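Local coordinates for protein putative O-methyltransferase (Klebsiella pneumoniae subsp. pneumoniae, PDB 3TFW) that probably transfers a methyl group from S-adenosylmethionine to an oxygen atom of an unidentified acceptor, at residues 91-105 / 116-128. Sequence-based numbering, arbitrary orientation.
Sequences LLTLEADAHHAQVAR and RVTLREGPALQSL
Glu121 OE1 is gripped by two waters, each also bound to Arg105 NH1, and by a long salt bridge to that same NH1 (3.7 Å). The guanidinium offers its edge, its plane 15° from the carboxylate's. CG of Glu121 stands anti to the backbone N (chi1 180°), and the extended chain carries the carboxylate over Ala98 and Ala101, whose small methyls let it lie close to the helix. Leu119, on the same sheet face, packs between strand 91-95 and helix 98-110: CD2 meets Arg105 CG (3.6 Å) and Ala104 CB, while CD1 rests on Thr93 CG2 (3.9 Å). This is the beta-alpha-beta crossover of a Rossmann-like methyltransferase fold, with 117-121 at one edge of the sheet within this chain. Parallel pairing runs from Leu91 N to Arg116 O through to Gly122 N, which donates to Glu95 O (2.9 Å); backbone angles there would jam a CB against the preceding carbonyl O and call for glycine. On the other face, the two branches of Leu94 meet two neighbouring residues of helix 124-129, CD2 at Ser127 CB (3.8 Å) and CD1 at Leu128 CG (3.9 Å). Glu95, back on the face of Leu119, bends at chi2 (53°): OE2 accepts from Asp97 N (3.0 Å) through its anti lone pair, and OE1 from Leu73 N.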
loop_
_atom_site.group_PDB
_atom_site.type_symbol
_atom_site.label_atom_id
_atom_site.label_comp_id
_atom_site.label_asym_id
_atom_site.label_seq_id
_atom_site.Cartn_x
_atom_site.Cartn_y
_atom_site.Cartn_z
ATOM N N LEU A 91 8.807 -19.628 -0.856
ATOM C CA LEU A 91 9.427 -18.318 -0.924
ATOM C C LEU A 91 10.921 -18.516 -1.144
ATOM O O LEU A 91 11.617 -19.154 -0.333
ATOM C CB LEU A 91 9.165 -17.507 0.355
ATOM C CG LEU A 91 9.522 -16.012 0.300
ATOM C CD1 LEU A 91 8.801 -15.271 1.423
ATOM C CD2 LEU A 91 11.033 -15.775 0.386
ATOM N N LEU A 92 11.410 -17.994 -2.258
ATOM C CA LEU A 92 12.838 -18.053 -2.558
ATOM C C LEU A 92 13.445 -16.723 -2.129
ATOM O O LEU A 92 12.982 -15.670 -2.555
ATOM C CB LEU A 92 13.074 -18.281 -4.059
ATOM C CG LEU A 92 14.530 -18.161 -4.525
ATOM C CD1 LEU A 92 15.394 -19.266 -3.917
ATOM C CD2 LEU A 92 14.650 -18.174 -6.051
ATOM N N THR A 93 14.459 -16.763 -1.270
ATOM C CA THR A 93 15.073 -15.519 -0.815
ATOM C C THR A 93 16.576 -15.554 -1.062
ATOM O O THR A 93 17.234 -16.578 -0.851
ATOM C CB THR A 93 14.710 -15.149 0.658
ATOM O OG1 THR A 93 15.244 -13.849 0.985
ATOM C CG2 THR A 93 15.254 -16.180 1.642
ATOM N N LEU A 94 17.107 -14.431 -1.532
ATOM C CA LEU A 94 18.495 -14.353 -1.976
ATOM C C LEU A 94 19.308 -13.435 -1.085
ATOM O O LEU A 94 18.913 -12.292 -0.835
ATOM C CB LEU A 94 18.549 -13.851 -3.426
ATOM C CG LEU A 94 17.602 -14.549 -4.405
ATOM C CD1 LEU A 94 17.737 -13.929 -5.828
ATOM C CD2 LEU A 94 17.872 -16.052 -4.427
ATOM N N GLU A 95 20.439 -13.950 -0.600
ATOM C CA GLU A 95 21.323 -13.206 0.288
ATOM C C GLU A 95 22.775 -13.447 -0.103
ATOM O O GLU A 95 23.212 -14.597 -0.213
ATOM C CB GLU A 95 21.091 -13.608 1.745
ATOM C CG GLU A 95 21.996 -12.857 2.763
ATOM C CD GLU A 95 21.922 -11.351 2.615
ATOM O OE1 GLU A 95 20.805 -10.803 2.695
ATOM O OE2 GLU A 95 22.985 -10.712 2.419
ATOM N N ALA A 96 23.512 -12.359 -0.318
ATOM C CA ALA A 96 24.929 -12.440 -0.717
ATOM C C ALA A 96 25.885 -12.613 0.465
ATOM O O ALA A 96 26.948 -13.243 0.337
ATOM C CB ALA A 96 25.316 -11.212 -1.535
ATOM N N ASP A 97 25.521 -12.051 1.616
ATOM C CA ASP A 97 26.429 -12.013 2.758
ATOM C C ASP A 97 26.331 -13.284 3.600
ATOM O O ASP A 97 25.245 -13.661 4.061
ATOM C CB ASP A 97 26.198 -10.748 3.598
ATOM C CG ASP A 97 27.252 -10.568 4.671
ATOM O OD1 ASP A 97 28.273 -9.912 4.389
ATOM O OD2 ASP A 97 27.080 -11.125 5.769
ATOM N N ALA A 98 27.474 -13.935 3.808
ATOM C CA ALA A 98 27.507 -15.230 4.494
ATOM C C ALA A 98 27.026 -15.134 5.946
ATOM O O ALA A 98 26.276 -15.988 6.419
ATOM C CB ALA A 98 28.906 -15.847 4.416
ATOM N N HIS A 99 27.435 -14.074 6.635
ATOM C CA HIS A 99 27.003 -13.832 8.008
ATOM C C HIS A 99 25.499 -13.518 8.097
ATOM O O HIS A 99 24.823 -14.022 8.990
ATOM C CB HIS A 99 27.842 -12.727 8.663
ATOM C CG HIS A 99 27.429 -12.404 10.066
ATOM N ND1 HIS A 99 27.230 -13.375 11.027
ATOM C CD2 HIS A 99 27.190 -11.219 10.676
ATOM C CE1 HIS A 99 26.873 -12.801 12.161
ATOM N NE2 HIS A 99 26.847 -11.493 11.976
ATOM N N HIS A 100 24.974 -12.708 7.180
ATOM C CA HIS A 100 23.526 -12.480 7.141
ATOM C C HIS A 100 22.788 -13.793 6.867
ATOM O O HIS A 100 21.793 -14.082 7.512
ATOM C CB HIS A 100 23.129 -11.427 6.098
ATOM C CG HIS A 100 23.731 -10.074 6.327
ATOM N ND1 HIS A 100 23.271 -8.943 5.687
ATOM C CD2 HIS A 100 24.766 -9.669 7.103
ATOM C CE1 HIS A 100 23.988 -7.900 6.067
ATOM N NE2 HIS A 100 24.904 -8.314 6.922
ATOM N N ALA A 101 23.278 -14.581 5.915
ATOM C CA ALA A 101 22.615 -15.852 5.586
ATOM C C ALA A 101 22.548 -16.777 6.801
ATOM O O ALA A 101 21.519 -17.398 7.045
ATOM C CB ALA A 101 23.292 -16.545 4.422
ATOM N N GLN A 102 23.638 -16.835 7.566
ATOM C CA GLN A 102 23.700 -17.637 8.793
ATOM C C GLN A 102 22.638 -17.208 9.805
ATOM O O GLN A 102 21.905 -18.029 10.349
ATOM C CB GLN A 102 25.098 -17.543 9.409
ATOM C CG GLN A 102 25.258 -18.321 10.711
ATOM C CD GLN A 102 26.580 -18.045 11.414
ATOM O OE1 GLN A 102 27.157 -16.956 11.299
ATOM N NE2 GLN A 102 27.057 -19.033 12.167
ATOM N N VAL A 103 22.559 -15.911 10.054
ATOM C CA VAL A 103 21.572 -15.367 10.984
ATOM C C VAL A 103 20.147 -15.621 10.487
ATOM O O VAL A 103 19.270 -16.044 11.248
ATOM C CB VAL A 103 21.814 -13.855 11.198
ATOM C CG1 VAL A 103 20.709 -13.225 12.050
ATOM C CG2 VAL A 103 23.184 -13.631 11.832
ATOM N N ALA A 104 19.920 -15.357 9.203
ATOM C CA ALA A 104 18.612 -15.594 8.586
ATOM C C ALA A 104 18.153 -17.063 8.721
ATOM O O ALA A 104 16.980 -17.327 9.028
ATOM C CB ALA A 104 18.643 -15.164 7.124
ATOM N N ARG A 105 19.084 -18.001 8.516
ATOM C CA ARG A 105 18.778 -19.447 8.608
ATOM C C ARG A 105 18.233 -19.779 9.998
ATOM O O ARG A 105 17.223 -20.480 10.145
ATOM C CB ARG A 105 20.014 -20.311 8.315
ATOM C CG ARG A 105 20.515 -20.268 6.882
ATOM C CD ARG A 105 21.543 -21.361 6.580
ATOM N NE ARG A 105 22.651 -21.422 7.534
ATOM C CZ ARG A 105 23.860 -20.915 7.315
ATOM N NH1 ARG A 105 24.133 -20.311 6.168
ATOM N NH2 ARG A 105 24.800 -21.012 8.249
ATOM N N ARG A 116 8.962 -23.818 4.019
ATOM C CA ARG A 116 8.395 -23.025 2.917
ATOM C C ARG A 116 9.441 -22.142 2.222
ATOM O O ARG A 116 9.319 -21.819 1.028
ATOM C CB ARG A 116 7.259 -22.151 3.443
ATOM C CG ARG A 116 5.928 -22.881 3.507
ATOM C CD ARG A 116 4.919 -22.085 4.277
ATOM N NE ARG A 116 5.069 -22.297 5.712
ATOM C CZ ARG A 116 4.401 -21.629 6.644
ATOM N NH1 ARG A 116 3.526 -20.689 6.297
ATOM N NH2 ARG A 116 4.606 -21.911 7.924
ATOM N N VAL A 117 10.462 -21.758 2.977
ATOM C CA VAL A 117 11.479 -20.837 2.486
ATOM C C VAL A 117 12.715 -21.565 2.003
ATOM O O VAL A 117 13.225 -22.466 2.679
ATOM C CB VAL A 117 11.881 -19.786 3.545
ATOM C CG1 VAL A 117 12.968 -18.866 2.997
ATOM C CG2 VAL A 117 10.653 -18.979 3.989
ATOM N N THR A 118 13.184 -21.162 0.824
ATOM C CA THR A 118 14.471 -21.600 0.317
ATOM C C THR A 118 15.415 -20.398 0.289
ATOM O O THR A 118 15.138 -19.384 -0.370
ATOM C CB THR A 118 14.349 -22.252 -1.084
ATOM O OG1 THR A 118 13.513 -23.418 -1.001
ATOM C CG2 THR A 118 15.724 -22.673 -1.611
ATOM N N LEU A 119 16.507 -20.512 1.041
ATOM C CA LEU A 119 17.495 -19.451 1.138
ATOM C C LEU A 119 18.700 -19.816 0.277
ATOM O O LEU A 119 19.381 -20.814 0.536
ATOM C CB LEU A 119 17.892 -19.225 2.608
ATOM C CG LEU A 119 19.059 -18.292 2.974
ATOM C CD1 LEU A 119 18.992 -16.983 2.225
ATOM C CD2 LEU A 119 19.094 -18.031 4.471
ATOM N N ARG A 120 18.943 -19.013 -0.752
ATOM C CA ARG A 120 20.086 -19.216 -1.641
ATOM C C ARG A 120 21.127 -18.136 -1.414
ATOM O O ARG A 120 20.917 -16.968 -1.748
ATOM C CB ARG A 120 19.651 -19.257 -3.110
ATOM C CG ARG A 120 19.006 -20.584 -3.510
ATOM C CD ARG A 120 19.022 -20.827 -5.025
ATOM N NE ARG A 120 18.133 -21.944 -5.349
ATOM C CZ ARG A 120 17.954 -22.468 -6.558
ATOM N NH1 ARG A 120 18.602 -21.994 -7.612
ATOM N NH2 ARG A 120 17.120 -23.488 -6.709
ATOM N N GLU A 121 22.247 -18.551 -0.826
ATOM C CA GLU A 121 23.349 -17.668 -0.489
ATOM C C GLU A 121 24.307 -17.529 -1.679
ATOM O O GLU A 121 24.690 -18.521 -2.292
ATOM C CB GLU A 121 24.079 -18.205 0.745
ATOM C CG GLU A 121 25.269 -17.370 1.210
ATOM C CD GLU A 121 26.060 -18.045 2.322
ATOM O OE1 GLU A 121 25.487 -18.838 3.097
ATOM O OE2 GLU A 121 27.266 -17.779 2.421
ATOM N N GLY A 122 24.717 -16.297 -1.959
ATOM C CA GLY A 122 25.578 -15.991 -3.103
ATOM C C GLY A 122 25.118 -14.700 -3.768
ATOM O O GLY A 122 24.073 -14.158 -3.404
ATOM N N PRO A 123 25.893 -14.196 -4.750
ATOM C CA PRO A 123 25.473 -13.024 -5.521
ATOM C C PRO A 123 24.063 -13.221 -6.062
ATOM O O PRO A 123 23.794 -14.241 -6.699
ATOM C CB PRO A 123 26.473 -12.999 -6.682
ATOM C CG PRO A 123 27.700 -13.592 -6.116
ATOM C CD PRO A 123 27.215 -14.687 -5.183
ATOM N N ALA A 124 23.172 -12.271 -5.786
ATOM C CA ALA A 124 21.771 -12.392 -6.194
ATOM C C ALA A 124 21.632 -12.640 -7.696
ATOM O O ALA A 124 20.811 -13.462 -8.128
ATOM C CB ALA A 124 20.985 -11.160 -5.787
ATOM N N LEU A 125 22.454 -11.952 -8.490
ATOM C CA LEU A 125 22.382 -12.095 -9.951
ATOM C C LEU A 125 22.787 -13.489 -10.403
ATOM O O LEU A 125 22.207 -14.030 -11.351
ATOM C CB LEU A 125 23.243 -11.044 -10.652
ATOM C CG LEU A 125 22.578 -9.672 -10.793
ATOM C CD1 LEU A 125 23.632 -8.613 -11.109
ATOM C CD2 LEU A 125 21.476 -9.682 -11.851
ATOM N N GLN A 126 23.773 -14.072 -9.717
ATOM C CA GLN A 126 24.176 -15.447 -10.003
ATOM C C GLN A 126 22.995 -16.387 -9.757
ATOM O O GLN A 126 22.711 -17.262 -10.576
ATOM C CB GLN A 126 25.389 -15.865 -9.159
ATOM C CG GLN A 126 25.720 -17.374 -9.204
ATOM C CD GLN A 126 27.100 -17.698 -8.655
ATOM O OE1 GLN A 126 27.732 -16.870 -7.993
ATOM N NE2 GLN A 126 27.584 -18.903 -8.946
ATOM N N SER A 127 22.306 -16.197 -8.637
ATOM C CA SER A 127 21.152 -17.039 -8.313
ATOM C C SER A 127 20.020 -16.865 -9.321
ATOM O O SER A 127 19.429 -17.857 -9.757
ATOM C CB SER A 127 20.666 -16.757 -6.897
ATOM O OG SER A 127 21.626 -17.209 -5.964
ATOM N N LEU A 128 19.735 -15.615 -9.699
ATOM C CA LEU A 128 18.703 -15.327 -10.706
ATOM C C LEU A 128 19.017 -15.940 -12.069
ATOM O O LEU A 128 18.117 -16.465 -12.741
ATOM C CB LEU A 128 18.468 -13.818 -10.837
ATOM C CG LEU A 128 17.793 -13.202 -9.612
ATOM C CD1 LEU A 128 17.933 -11.686 -9.616
ATOM C CD2 LEU A 128 16.332 -13.632 -9.541
HETATM O O HOH W 1 28.307 -15.832 0.863
HETATM O O HOH W 2 26.514 -18.359 5.773
HETATM O O HOH W 3 23.248 -20.466 3.560
#